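Local coordinates for beta-N-acetylglucosaminidase-like protein Glycoside hydrolase family 20 (Flavobacterium johnsoniae, PDB 6YHH) that probably removes terminal N-acetylglucosamine units from chitin fragments, as a family 20 beta-N-acetylhexosaminidase serving bacterial chitin degradation, at residues A309-G314 and P354-H359; V511-I516 and S524-T529; S620-D625 and K655-V660. All coordinates share one frame; numbering follows the deposited sequence.

Contact 1: A309-G314 and P354-H359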
ATOM      1  N   ALA A 309       8.447  -8.581  27.871  1.00 12.45           N
ATOM      2  CA  ALA A 309       9.427  -8.625  28.942  1.00 12.08           C
ATOM      3  C   ALA A 309      10.836  -8.273  28.624  1.00 11.65           C
ATOM      4  O   ALA A 309      11.692  -8.281  29.536  1.00 11.19           O
ATOM      5  CB  ALA A 309       9.381 -10.015  29.574  1.00 14.01           C
ATOM      6  N   TYR A 310      11.159  -8.012  27.323  1.00 11.34           N
ATOM      7  CA  TYR A 310      12.528  -7.812  26.853  1.00 11.15           C
ATOM      8  C   TYR A 310      12.686  -6.395  26.297  1.00 10.66           C
ATOM      9  O   TYR A 310      11.830  -5.890  25.557  1.00 10.68           O
ATOM     10  CB  TYR A 310      12.901  -8.830  25.760  1.00 12.08           C
ATOM     11  CG  TYR A 310      12.577 -10.213  26.237  1.00 12.37           C
ATOM     12  CD1 TYR A 310      13.436 -10.830  27.072  1.00 12.95           C
ATOM     13  CD2 TYR A 310      11.365 -10.752  26.018  1.00 14.09           C
ATOM     14  CE1 TYR A 310      13.121 -12.075  27.609  1.00 15.10           C
ATOM     15  CE2 TYR A 310      11.008 -11.968  26.537  1.00 16.53           C
ATOM     16  CZ  TYR A 310      11.920 -12.628  27.335  1.00 16.22           C
ATOM     17  OH  TYR A 310      11.580 -13.867  27.905  1.00 20.96           O
ATOM     18  N   PHE A 311      13.796  -5.776  26.639  1.00 10.13           N
ATOM     19  CA  PHE A 311      14.119  -4.442  26.163  1.00 10.31           C
ATOM     20  C   PHE A 311      15.539  -4.470  25.615  1.00 10.10           C
ATOM     21  O   PHE A 311      16.487  -4.807  26.341  1.00  9.32           O
ATOM     22  CB  PHE A 311      13.936  -3.316  27.228  1.00 10.76           C
ATOM     23  CG  PHE A 311      13.813  -1.977  26.624  1.00 10.66           C
ATOM     24  CD1 PHE A 311      14.908  -1.336  26.037  1.00 10.39           C
ATOM     25  CD2 PHE A 311      12.558  -1.388  26.592  1.00 11.35           C
ATOM     26  CE1 PHE A 311      14.697  -0.053  25.432  1.00 10.94           C
ATOM     27  CE2 PHE A 311      12.352  -0.153  25.963  1.00 11.30           C
ATOM     28  CZ  PHE A 311      13.405   0.475  25.344  1.00 11.24           C
ATOM     29  N   HIS A 312      15.690  -4.132  24.335  1.00  8.72           N
ATOM     30  CA  HIS A 312      16.982  -4.155  23.632  1.00  8.59           C
ATOM     31  C   HIS A 312      17.616  -2.778  23.772  1.00  9.41           C
ATOM     32  O   HIS A 312      17.062  -1.782  23.347  1.00  9.09           O
ATOM     33  CB  HIS A 312      16.727  -4.610  22.185  1.00  8.43           C
ATOM     34  CG  HIS A 312      17.888  -5.223  21.465  1.00  8.01           C
ATOM     35  ND1 HIS A 312      19.138  -4.631  21.318  1.00  8.68           N
ATOM     36  CD2 HIS A 312      17.921  -6.350  20.710  1.00  9.80           C
ATOM     37  CE1 HIS A 312      19.880  -5.395  20.539  1.00  9.50           C
ATOM     38  NE2 HIS A 312      19.168  -6.446  20.171  1.00  8.94           N
ATOM     39  N   ILE A 313      18.854  -2.721  24.287  1.00  8.77           N
ATOM     40  CA  ILE A 313      19.603  -1.491  24.439  1.00  9.14           C
ATOM     41  C   ILE A 313      20.687  -1.366  23.406  1.00  7.60           C
ATOM     42  O   ILE A 313      21.565  -0.544  23.441  1.00  6.86           O
ATOM     43  CB  ILE A 313      20.119  -1.306  25.899  1.00  9.49           C
ATOM     44  CG1 ILE A 313      20.952  -2.506  26.388  1.00  9.42           C
ATOM     45  CG2 ILE A 313      18.944  -0.999  26.833  1.00 10.55           C
ATOM     46  CD1 ILE A 313      22.157  -2.853  25.642  1.00 10.31           C
ATOM     47  N   GLY A 314      20.642  -2.242  22.390  1.00  8.48           N
ATOM     48  CA  GLY A 314      21.642  -2.108  21.344  1.00  8.82           C
ATOM     49  C   GLY A 314      23.072  -2.424  21.735  1.00  9.09           C
ATOM     50  O   GLY A 314      23.364  -3.544  22.198  1.00  9.49           O
ATOM     51  N   PRO A 354      19.302  -2.147  35.996  1.00 11.32           N
ATOM     52  CA  PRO A 354      18.262  -1.912  37.051  1.00 11.15           C
ATOM     53  C   PRO A 354      17.144  -0.983  36.635  1.00 11.43           C
ATOM     54  O   PRO A 354      16.064  -1.088  37.136  1.00 11.92           O
ATOM     55  CB  PRO A 354      19.047  -1.265  38.220  1.00 12.42           C
ATOM     56  CG  PRO A 354      20.394  -1.065  37.771  1.00 14.61           C
ATOM     57  CD  PRO A 354      20.621  -1.647  36.412  1.00 11.87           C
ATOM     58  N   MET A 355      17.419  -0.029  35.750  1.00 11.13           N
ATOM     59  CA  MET A 355      16.368   0.823  35.166  1.00 11.91           C
ATOM     60  C   MET A 355      15.360  -0.019  34.428  1.00 11.85           C
ATOM     61  O   MET A 355      14.175   0.146  34.658  1.00 11.88           O
ATOM     62  CB  MET A 355      17.016   1.810  34.208  1.00 11.29           C
ATOM     63  CG  MET A 355      18.141   2.651  34.797  1.00 12.59           C
ATOM     64  SD  MET A 355      18.763   3.731  33.472  1.00 13.63           S
ATOM     65  CE  MET A 355      20.172   4.497  34.272  1.00 15.88           C
ATOM     66  N   LEU A 356      15.831  -0.965  33.605  1.00 11.36           N
ATOM     67  CA  LEU A 356      14.927  -1.846  32.909  1.00 12.08           C
ATOM     68  C   LEU A 356      14.204  -2.743  33.887  1.00 11.87           C
ATOM     69  O   LEU A 356      13.004  -2.963  33.724  1.00 11.41           O
ATOM     70  CB  LEU A 356      15.658  -2.659  31.822  1.00 12.31           C
ATOM     71  CG  LEU A 356      16.253  -1.801  30.716  1.00 14.48           C
ATOM     72  CD1 LEU A 356      17.003  -2.676  29.689  1.00 15.71           C
ATOM     73  CD2 LEU A 356      15.225  -0.944  30.050  1.00 16.38           C
ATOM     74  N   LYS A 357      14.928  -3.248  34.903  1.00 11.16           N
ATOM     75  CA  LYS A 357      14.269  -4.205  35.808  1.00 11.85           C
ATOM     76  C   LYS A 357      13.162  -3.508  36.627  1.00 13.44           C
ATOM     77  O   LYS A 357      12.156  -4.119  37.013  1.00 12.28           O
ATOM     78  CB  LYS A 357      15.288  -4.799  36.735  1.00 13.52           C
ATOM     79  CG  LYS A 357      14.750  -6.028  37.509  1.00 16.11           C
ATOM     80  CD  LYS A 357      15.789  -6.858  38.168  1.00 20.11           C
ATOM     81  CE  LYS A 357      15.161  -8.155  38.630  1.00 20.65           C
ATOM     82  NZ  LYS A 357      16.292  -8.869  39.263  1.00 25.32           N
ATOM     83  N   LYS A 358      13.324  -2.227  36.878  1.00 13.19           N
ATOM     84  CA  LYS A 358      12.351  -1.432  37.611  1.00 14.74           C
ATOM     85  C   LYS A 358      11.003  -1.430  36.832  1.00 15.85           C
ATOM     86  O   LYS A 358       9.920  -1.381  37.433  1.00 15.67           O
ATOM     87  CB  LYS A 358      12.818  -0.006  37.672  1.00 16.10           C
ATOM     88  CG  LYS A 358      11.971   0.899  38.529  1.00 19.67           C
ATOM     89  CD  LYS A 358      12.504   2.326  38.533  1.00 18.98           C
ATOM     90  CE  LYS A 358      12.024   3.095  37.346  1.00 20.04           C
ATOM     91  NZ  LYS A 358      12.411   4.546  37.336  1.00 19.24           N
ATOM     92  N   HIS A 359      11.086  -1.575  35.507  1.00 14.60           N
ATOM     93  CA  HIS A 359       9.873  -1.676  34.648  1.00 14.45           C
ATOM     94  C   HIS A 359       9.455  -3.110  34.342  1.00 13.43           C
ATOM     95  O   HIS A 359       8.537  -3.308  33.527  1.00 14.71           O
ATOM     96  CB  HIS A 359      10.099  -0.856  33.360  1.00 15.14           C
ATOM     97  CG  HIS A 359      10.328   0.606  33.632  1.00 15.23           C
ATOM     98  ND1 HIS A 359       9.328   1.409  34.109  1.00 18.29           N
ATOM     99  CD2 HIS A 359      11.432   1.375  33.578  1.00 17.05           C
ATOM    100  CE1 HIS A 359       9.816   2.614  34.359  1.00 18.49           C
ATOM    101  NE2 HIS A 359      11.085   2.632  34.027  1.00 17.67           N
TER
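Two first torsions bring Phe-311 and Leu-356 together: the phenylalanine turns CG anti to its own backbone nitrogen (chi1 -160°), while the leucine sets CG beside its nitrogen and opposite the carbonyl carbon (chi1 -63°), sending its two methyls out from the helix. The side chains cross at about a right angle. CD2 of Leu-356 comes within 3.8 Å of Phe-311 CG, approaching the ring obliquely at its root. The other methyl, Leu-356 CD1, lies 4.0 Å from Phe-311 CB and 3.8 Å from Ile-313 CG2, so the leucine straddles two side chains from the same side of the strand. Its contacts here are wholly apolar, and all three residues are buried. Between them, His-312 points to the other side of the strand, where its ND1 accepts the backbone N-H of Gly-314 at 3.0 Å, in the plane of the ring. This is a worked case of the beta-alpha-beta crossover from which the family 20 TIM barrel is built: strand 310-312 leads out, helix 341-358 packs back over it, and strand 362-366 returns parallel beside it. Leu-363 of the returning strand touches both Ile-313 and Leu-356, and Phe-299 of helix 289-302 meets Phe-311 edge-to-face while also touching Leu-356, so that leucine is held between a strand and the preceding barrel helix.

Contact 2: V511-I516 and S524-T529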
ATOM      1  N   VAL A 511       5.420  -0.804 -10.492  1.00  7.48           N
ATOM      2  CA  VAL A 511       5.420   0.578 -10.348  1.00  7.53           C
ATOM      3  C   VAL A 511       6.786   1.172 -10.720  1.00  7.53           C
ATOM      4  O   VAL A 511       6.891   2.177 -11.467  1.00  8.03           O
ATOM      5  CB  VAL A 511       5.114   1.010  -8.908  1.00  8.56           C
ATOM      6  CG1 VAL A 511       5.238   2.509  -8.764  1.00  9.52           C
ATOM      7  CG2 VAL A 511       3.719   0.510  -8.514  1.00  9.66           C
ATOM      8  N   ILE A 512       7.835   0.564 -10.171  1.00  7.42           N
ATOM      9  CA  ILE A 512       9.212   0.994 -10.471  1.00  7.73           C
ATOM     10  C   ILE A 512       9.511   0.818 -11.957  1.00  7.34           C
ATOM     11  O   ILE A 512      10.063   1.714 -12.585  1.00  8.17           O
ATOM     12  CB  ILE A 512      10.231   0.263  -9.609  1.00  7.72           C
ATOM     13  CG1 ILE A 512      10.053   0.760  -8.145  1.00  8.41           C
ATOM     14  CG2 ILE A 512      11.645   0.564 -10.039  1.00  7.92           C
ATOM     15  CD1 ILE A 512      10.676  -0.192  -7.140  1.00  8.91           C
ATOM     16  N   LEU A 513       9.066  -0.284 -12.539  1.00  7.51           N
ATOM     17  CA  LEU A 513       9.364  -0.553 -13.957  1.00  7.73           C
ATOM     18  C   LEU A 513       8.628   0.475 -14.844  1.00  9.14           C
ATOM     19  O   LEU A 513       9.170   0.954 -15.810  1.00  8.82           O
ATOM     20  CB  LEU A 513       9.035  -1.958 -14.349  1.00  8.18           C
ATOM     21  CG  LEU A 513       9.963  -2.912 -13.671  1.00  9.58           C
ATOM     22  CD1 LEU A 513       9.497  -4.298 -14.101  1.00 10.82           C
ATOM     23  CD2 LEU A 513      11.446  -2.783 -13.912  1.00 10.68           C
ATOM     24  N   ARG A 514       7.396   0.834 -14.465  1.00  8.99           N
ATOM     25  CA  ARG A 514       6.674   1.917 -15.216  1.00  8.87           C
ATOM     26  C   ARG A 514       7.394   3.240 -15.111  1.00  8.49           C
ATOM     27  O   ARG A 514       7.551   3.961 -16.135  1.00  8.36           O
ATOM     28  CB  ARG A 514       5.219   2.021 -14.791  1.00  8.91           C
ATOM     29  CG  ARG A 514       4.338   0.934 -15.433  1.00  9.29           C
ATOM     30  CD  ARG A 514       2.863   1.168 -15.047  1.00  9.79           C
ATOM     31  NE  ARG A 514       2.535   0.828 -13.649  1.00  8.91           N
ATOM     32  CZ  ARG A 514       2.257  -0.383 -13.169  1.00  9.41           C
ATOM     33  NH1 ARG A 514       2.337  -1.453 -13.930  1.00 10.61           N
ATOM     34  NH2 ARG A 514       1.990  -0.531 -11.885  1.00  9.76           N
ATOM     35  N   ASN A 515       7.919   3.558 -13.942  1.00  7.98           N
ATOM     36  CA  ASN A 515       8.707   4.777 -13.789  1.00  8.01           C
ATOM     37  C   ASN A 515       9.935   4.728 -14.737  1.00  7.90           C
ATOM     38  O   ASN A 515      10.230   5.688 -15.439  1.00  8.16           O
ATOM     39  CB  ASN A 515       9.156   4.914 -12.332  1.00  8.20           C
ATOM     40  CG  ASN A 515       9.997   6.153 -12.156  1.00  8.86           C
ATOM     41  OD1 ASN A 515       9.530   7.255 -12.448  1.00 10.07           O
ATOM     42  ND2 ASN A 515      11.248   5.976 -11.669  1.00  7.73           N
ATOM     43  N   ILE A 516      10.656   3.630 -14.706  1.00  7.89           N
ATOM     44  CA  ILE A 516      11.837   3.488 -15.505  1.00  8.96           C
ATOM     45  C   ILE A 516      11.530   3.587 -17.036  1.00  8.51           C
ATOM     46  O   ILE A 516      12.284   4.259 -17.763  1.00  8.39           O
ATOM     47  CB  ILE A 516      12.545   2.159 -15.196  1.00 10.09           C
ATOM     48  CG1 ILE A 516      13.114   2.238 -13.810  1.00 10.60           C
ATOM     49  CG2 ILE A 516      13.586   1.773 -16.213  1.00 11.83           C
ATOM     50  CD1 ILE A 516      13.557   0.817 -13.370  1.00 11.44           C
ATOM     51  N   SER A 524       9.896  -5.836 -21.621  1.00 10.33           N
ATOM     52  CA  SER A 524      11.333  -6.069 -21.790  1.00 11.23           C
ATOM     53  C   SER A 524      12.129  -5.732 -20.543  1.00 10.84           C
ATOM     54  O   SER A 524      13.081  -6.438 -20.185  1.00 10.81           O
ATOM     55  CB  SER A 524      11.831  -5.279 -22.975  1.00 13.24           C
ATOM     56  OG  SER A 524      11.214  -5.880 -24.087  1.00 17.85           O
ATOM     57  N   VAL A 525      11.721  -4.664 -19.847  1.00 10.20           N
ATOM     58  CA  VAL A 525      12.451  -4.324 -18.609  1.00 10.31           C
ATOM     59  C   VAL A 525      12.167  -5.309 -17.489  1.00  9.31           C
ATOM     60  O   VAL A 525      13.054  -5.690 -16.749  1.00  8.69           O
ATOM     61  CB  VAL A 525      12.228  -2.852 -18.215  1.00 13.12           C
ATOM     62  CG1 VAL A 525      10.849  -2.532 -17.819  1.00 17.66           C
ATOM     63  CG2 VAL A 525      13.188  -2.484 -17.115  1.00 14.11           C
ATOM     64  N   ASN A 526      10.936  -5.793 -17.404  1.00  9.29           N
ATOM     65  CA  ASN A 526      10.613  -6.864 -16.455  1.00  8.92           C
ATOM     66  C   ASN A 526      11.393  -8.144 -16.754  1.00  8.62           C
ATOM     67  O   ASN A 526      11.987  -8.761 -15.862  1.00  8.60           O
ATOM     68  CB  ASN A 526       9.116  -7.106 -16.498  1.00 10.85           C
ATOM     69  CG  ASN A 526       8.667  -8.062 -15.406  1.00 13.62           C
ATOM     70  OD1 ASN A 526       8.897  -7.857 -14.201  1.00 13.97           O
ATOM     71  ND2 ASN A 526       8.070  -9.177 -15.857  1.00 20.48           N
ATOM     72  N   GLU A 527      11.446  -8.524 -18.027  1.00  8.90           N
ATOM     73  CA  GLU A 527      12.260  -9.694 -18.352  1.00  9.43           C
ATOM     74  C   GLU A 527      13.705  -9.512 -18.026  1.00  9.18           C
ATOM     75  O   GLU A 527      14.414 -10.468 -17.617  1.00  9.94           O
ATOM     76  CB  GLU A 527      12.076 -10.101 -19.850  1.00 11.98           C
ATOM     77  CG  GLU A 527      10.661 -10.518 -20.138  1.00 14.31           C
ATOM     78  CD  GLU A 527      10.330 -10.650 -21.608  1.00 23.91           C
ATOM     79  OE1 GLU A 527      10.990 -10.044 -22.470  1.00 26.97           O
ATOM     80  OE2 GLU A 527       9.292 -11.351 -21.883  1.00 29.54           O
ATOM     81  N   PHE A 528      14.233  -8.312 -18.217  1.00  8.75           N
ATOM     82  CA  PHE A 528      15.651  -8.067 -17.864  1.00  9.04           C
ATOM     83  C   PHE A 528      15.855  -8.136 -16.319  1.00  8.71           C
ATOM     84  O   PHE A 528      16.920  -8.589 -15.882  1.00  7.67           O
ATOM     85  CB  PHE A 528      16.162  -6.738 -18.407  1.00  9.11           C
ATOM     86  CG  PHE A 528      17.677  -6.679 -18.513  1.00  9.36           C
ATOM     87  CD1 PHE A 528      18.380  -7.657 -19.251  1.00 10.63           C
ATOM     88  CD2 PHE A 528      18.406  -5.683 -17.929  1.00 10.47           C
ATOM     89  CE1 PHE A 528      19.768  -7.646 -19.253  1.00 10.47           C
ATOM     90  CE2 PHE A 528      19.788  -5.649 -17.967  1.00  9.80           C
ATOM     91  CZ  PHE A 528      20.472  -6.641 -18.658  1.00 11.04           C
ATOM     92  N   THR A 529      14.875  -7.743 -15.496  1.00  8.63           N
ATOM     93  CA  THR A 529      15.058  -7.938 -14.050  1.00  9.13           C
ATOM     94  C   THR A 529      15.270  -9.387 -13.711  1.00  9.47           C
ATOM     95  O   THR A 529      15.933  -9.719 -12.724  1.00  9.19           O
ATOM     96  CB  THR A 529      13.931  -7.432 -13.164  1.00  9.14           C
ATOM     97  OG1 THR A 529      12.788  -8.292 -13.345  1.00  9.90           O
ATOM     98  CG2 THR A 529      13.593  -6.033 -13.427  1.00  9.44           C
TER
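A helix-loop-helix pair in the helical region that follows the barrel is joined here, with Leu-513 of helix 507-517 reaching between Val-525, Asn-526 and Thr-529 of helix 523-529. The axes of the two short segments pass 10.1 Å apart, their directions differing by 123°. Each methyl of Leu-513 has its own partners: CD2 lies 3.7 Å from Val-525 CG2 and meets Thr-529 CG2 tip to tip, whereas CD1 lies 3.6 Å from Asn-526 OD1, with CB of the same side chain almost as near. Val-525 slides past the leucine in the opposite direction, its CG1 lying 4.0 Å from Leu-513 CB. Thr-529 can offer its methyl because OG1 turns back along its own helix, donating to the backbone O of Asn-526 at 2.7 Å on an in-plane lone pair. Were Leu-513 cut back to an alanine, a gap is likely to open between the helices, leaving the methyls of Val-525 and Thr-529 without this partner. On its outer side helix 507-517 meets the second subunit, where Arg-514 forms a salt bridge with Glu-499 of that chain. Inward, helix 556-559 closes the seam, Ala-559 touching Leu-513 and Phe-556 touching Val-525 and Thr-529, while Leu-603 of helix 583-607 also packs on Val-525.

Contact 3: S620-D625 and K655-V660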
ATOM      1  N   SER A 620      22.597  -4.851 -20.902  1.00  9.39           N
ATOM      2  CA  SER A 620      21.753  -5.670 -21.767  1.00  9.55           C
ATOM      3  C   SER A 620      22.466  -5.855 -23.103  1.00 10.93           C
ATOM      4  O   SER A 620      22.372  -6.908 -23.705  1.00 11.04           O
ATOM      5  CB  SER A 620      20.341  -5.120 -21.941  1.00 10.58           C
ATOM      6  OG  SER A 620      20.289  -3.791 -22.577  1.00 13.76           O
ATOM      7  N   LYS A 621      23.266  -4.860 -23.530  1.00 10.73           N
ATOM      8  CA  LYS A 621      24.054  -5.029 -24.766  1.00 11.66           C
ATOM      9  C   LYS A 621      25.123  -6.061 -24.560  1.00 11.71           C
ATOM     10  O   LYS A 621      25.302  -6.988 -25.398  1.00 11.74           O
ATOM     11  CB  LYS A 621      24.664  -3.723 -25.201  1.00 14.89           C
ATOM     12  CG  LYS A 621      25.699  -3.951 -26.295  1.00 16.86           C
ATOM     13  CD  LYS A 621      26.198  -2.682 -26.912  1.00 20.92           C
ATOM     14  CE  LYS A 621      27.335  -2.958 -27.917  1.00 20.69           C
ATOM     15  NZ  LYS A 621      26.967  -3.952 -28.934  1.00 21.03           N
ATOM     16  N   LYS A 622      25.832  -6.040 -23.420  1.00 11.15           N
ATOM     17  CA  LYS A 622      26.813  -7.062 -23.129  1.00 12.21           C
ATOM     18  C   LYS A 622      26.255  -8.485 -23.132  1.00 11.33           C
ATOM     19  O   LYS A 622      26.850  -9.452 -23.707  1.00 11.46           O
ATOM     20  CB  LYS A 622      27.566  -6.746 -21.840  1.00 11.48           C
ATOM     21  CG  LYS A 622      28.479  -5.550 -21.939  1.00 12.02           C
ATOM     22  CD  LYS A 622      28.894  -4.932 -20.596  1.00 12.82           C
ATOM     23  CE  LYS A 622      29.738  -3.676 -20.940  1.00 15.53           C
ATOM     24  NZ  LYS A 622      30.396  -3.006 -19.787  1.00 20.37           N
ATOM     25  N   LEU A 623      25.060  -8.656 -22.548  1.00 10.61           N
ATOM     26  CA  LEU A 623      24.422  -9.969 -22.567  1.00 10.67           C
ATOM     27  C   LEU A 623      23.964 -10.392 -23.987  1.00 10.30           C
ATOM     28  O   LEU A 623      24.110 -11.580 -24.376  1.00 11.75           O
ATOM     29  CB  LEU A 623      23.207  -9.967 -21.595  1.00 10.40           C
ATOM     30  CG  LEU A 623      22.497 -11.246 -21.440  1.00  9.68           C
ATOM     31  CD1 LEU A 623      23.423 -12.348 -20.948  1.00 10.49           C
ATOM     32  CD2 LEU A 623      21.240 -11.102 -20.544  1.00 10.35           C
ATOM     33  N   SER A 624      23.421  -9.458 -24.772  1.00 10.33           N
ATOM     34  CA  SER A 624      22.953  -9.687 -26.126  1.00 11.84           C
ATOM     35  C   SER A 624      24.134 -10.054 -26.959  1.00 12.30           C
ATOM     36  O   SER A 624      24.057 -11.023 -27.750  1.00 12.60           O
ATOM     37  CB  SER A 624      22.273  -8.436 -26.700  1.00 12.87           C
ATOM     38  OG  SER A 624      21.903  -8.717 -28.087  1.00 14.35           O
ATOM     39  N   ASP A 625      25.212  -9.328 -26.800  1.00 11.95           N
ATOM     40  CA  ASP A 625      26.451  -9.666 -27.604  1.00 13.04           C
ATOM     41  C   ASP A 625      26.932 -11.057 -27.312  1.00 13.54           C
ATOM     42  O   ASP A 625      27.240 -11.816 -28.251  1.00 15.36           O
ATOM     43  CB  ASP A 625      27.577  -8.658 -27.384  1.00 13.50           C
ATOM     44  CG  ASP A 625      27.314  -7.301 -27.994  1.00 13.27           C
ATOM     45  OD1 ASP A 625      26.412  -7.075 -28.807  1.00 14.12           O
ATOM     46  OD2 ASP A 625      28.039  -6.382 -27.638  1.00 16.60           O
ATOM     47  N   LYS A 655      30.182  -5.011 -12.771  1.00 10.54           N
ATOM     48  CA  LYS A 655      29.357  -4.496 -11.634  1.00 10.83           C
ATOM     49  C   LYS A 655      29.131  -3.012 -11.818  1.00 11.85           C
ATOM     50  O   LYS A 655      28.697  -2.349 -10.862  1.00 11.43           O
ATOM     51  CB  LYS A 655      30.095  -4.765 -10.321  1.00 11.25           C
ATOM     52  CG  LYS A 655      30.643  -6.202 -10.163  1.00 13.54           C
ATOM     53  CD  LYS A 655      29.626  -7.252 -10.132  1.00 13.58           C
ATOM     54  CE  LYS A 655      30.262  -8.605  -9.770  1.00 14.37           C
ATOM     55  NZ  LYS A 655      29.245  -9.653  -9.787  1.00 14.26           N
ATOM     56  N   ASP A 656      29.537  -2.430 -12.937  1.00 11.84           N
ATOM     57  CA  ASP A 656      29.534  -0.994 -13.108  1.00 13.07           C
ATOM     58  C   ASP A 656      28.218  -0.347 -13.541  1.00 12.04           C
ATOM     59  O   ASP A 656      28.137   0.906 -13.627  1.00 11.87           O
ATOM     60  CB  ASP A 656      30.568  -0.604 -14.170  1.00 16.39           C
ATOM     61  CG  ASP A 656      31.990  -0.886 -13.753  1.00 19.58           C
ATOM     62  OD1 ASP A 656      32.273  -1.091 -12.597  1.00 22.66           O
ATOM     63  OD2 ASP A 656      32.780  -0.837 -14.697  1.00 28.03           O
ATOM     64  N   HIS A 657      27.181  -1.117 -13.856  1.00 10.56           N
ATOM     65  CA  HIS A 657      25.969  -0.566 -14.446  1.00 10.10           C
ATOM     66  C   HIS A 657      24.786  -0.774 -13.505  1.00  9.06           C
ATOM     67  O   HIS A 657      24.415  -1.889 -13.161  1.00  9.09           O
ATOM     68  CB  HIS A 657      25.645  -1.222 -15.780  1.00 10.90           C
ATOM     69  CG  HIS A 657      26.772  -1.157 -16.714  1.00 11.76           C
ATOM     70  ND1 HIS A 657      27.302   0.035 -17.123  1.00 12.88           N
ATOM     71  CD2 HIS A 657      27.549  -2.128 -17.230  1.00 14.96           C
ATOM     72  CE1 HIS A 657      28.365  -0.198 -17.889  1.00 14.56           C
ATOM     73  NE2 HIS A 657      28.508  -1.501 -18.003  1.00 14.39           N
ATOM     74  N   ALA A 658      24.194   0.358 -13.108  1.00  9.59           N
ATOM     75  CA  ALA A 658      22.866   0.373 -12.436  1.00  8.62           C
ATOM     76  C   ALA A 658      22.869  -0.281 -11.065  1.00  8.22           C
ATOM     77  O   ALA A 658      21.799  -0.550 -10.527  1.00  7.91           O
ATOM     78  CB  ALA A 658      21.774  -0.137 -13.320  1.00  8.69           C
ATOM     79  N   ASP A 659      24.050  -0.544 -10.468  1.00  7.84           N
ATOM     80  CA  ASP A 659      24.134  -1.234  -9.194  1.00  8.03           C
ATOM     81  C   ASP A 659      23.430  -2.570  -9.215  1.00  7.74           C
ATOM     82  O   ASP A 659      22.904  -3.019  -8.235  1.00  7.11           O
ATOM     83  CB  ASP A 659      23.636  -0.303  -8.041  1.00  8.71           C
ATOM     84  CG  ASP A 659      24.681   0.749  -7.636  1.00  9.59           C
ATOM     85  OD1 ASP A 659      25.906   0.562  -7.960  1.00 11.60           O
ATOM     86  OD2 ASP A 659      24.325   1.822  -7.058  1.00  9.54           O
ATOM     87  N   VAL A 660      23.536  -3.257 -10.352  1.00  7.39           N
ATOM     88  CA  VAL A 660      23.121  -4.636 -10.415  1.00  7.73           C
ATOM     89  C   VAL A 660      24.228  -5.449 -11.111  1.00  8.14           C
ATOM     90  O   VAL A 660      25.162  -4.867 -11.687  1.00  9.28           O
ATOM     91  CB  VAL A 660      21.823  -4.849 -11.219  1.00  7.64           C
ATOM     92  CG1 VAL A 660      20.669  -4.100 -10.596  1.00  8.21           C
ATOM     93  CG2 VAL A 660      21.966  -4.408 -12.672  1.00  8.07           C
TER
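NZ of Lys-622 donates to NE2 of His-657 at 3.0 Å, and this bond links helix 617-634 to the loop before strand 660-662 in the C-terminal helical region. The donor arrives at the edge of the imidazole, only 6° out of its plane, so NE2 is met head-on and the lysine comes to neither ring face. An extended lysine chain makes this possible: CG stands beside the backbone nitrogen (chi1 -69°), and the remaining carbons run straight out from the helix, crossing the histidine at about a right angle. Because NE2 accepts, the ring is consistent with a neutral form protonated at ND1, and the nearby ammonium would probably disfavour a second proton. The loop is shaped by a beta turn, in which Val-660 N bonds to His-657 O at 3.2 Å across Ala-658 and Asp-659, both in left-handed backbone conformation. Pro-618 of the helix also touches the histidine. The preceding residue, Lys-621, is engaged within the helix: its NZ makes a salt bridge to Asp-625 OD2, four residues on, at 3.0 Å, using the syn lone pair of that oxygen.

In the fold
Followed from the N terminus, the chain first lays down its mixed-sheet domain and then enters the barrel, where contact 1 closes a largely helical excursion between strand 310-312 and the end of helix 341-358. The remaining barrel strands follow before contact 2 closes a short connection between successive helices, and contact 3 later brings the loop before strand 660-662 back to helix 617-634. The three loops run in series, neither nesting nor crossing. Contact 1 stands apart, its nearest atoms about 29 Å from either of the others, across the chain's centre. Contacts 2 and 3 are neighbours: Phe-528 packs on Ser-620 and Leu-623, tying helix 523-529 to helix 617-634.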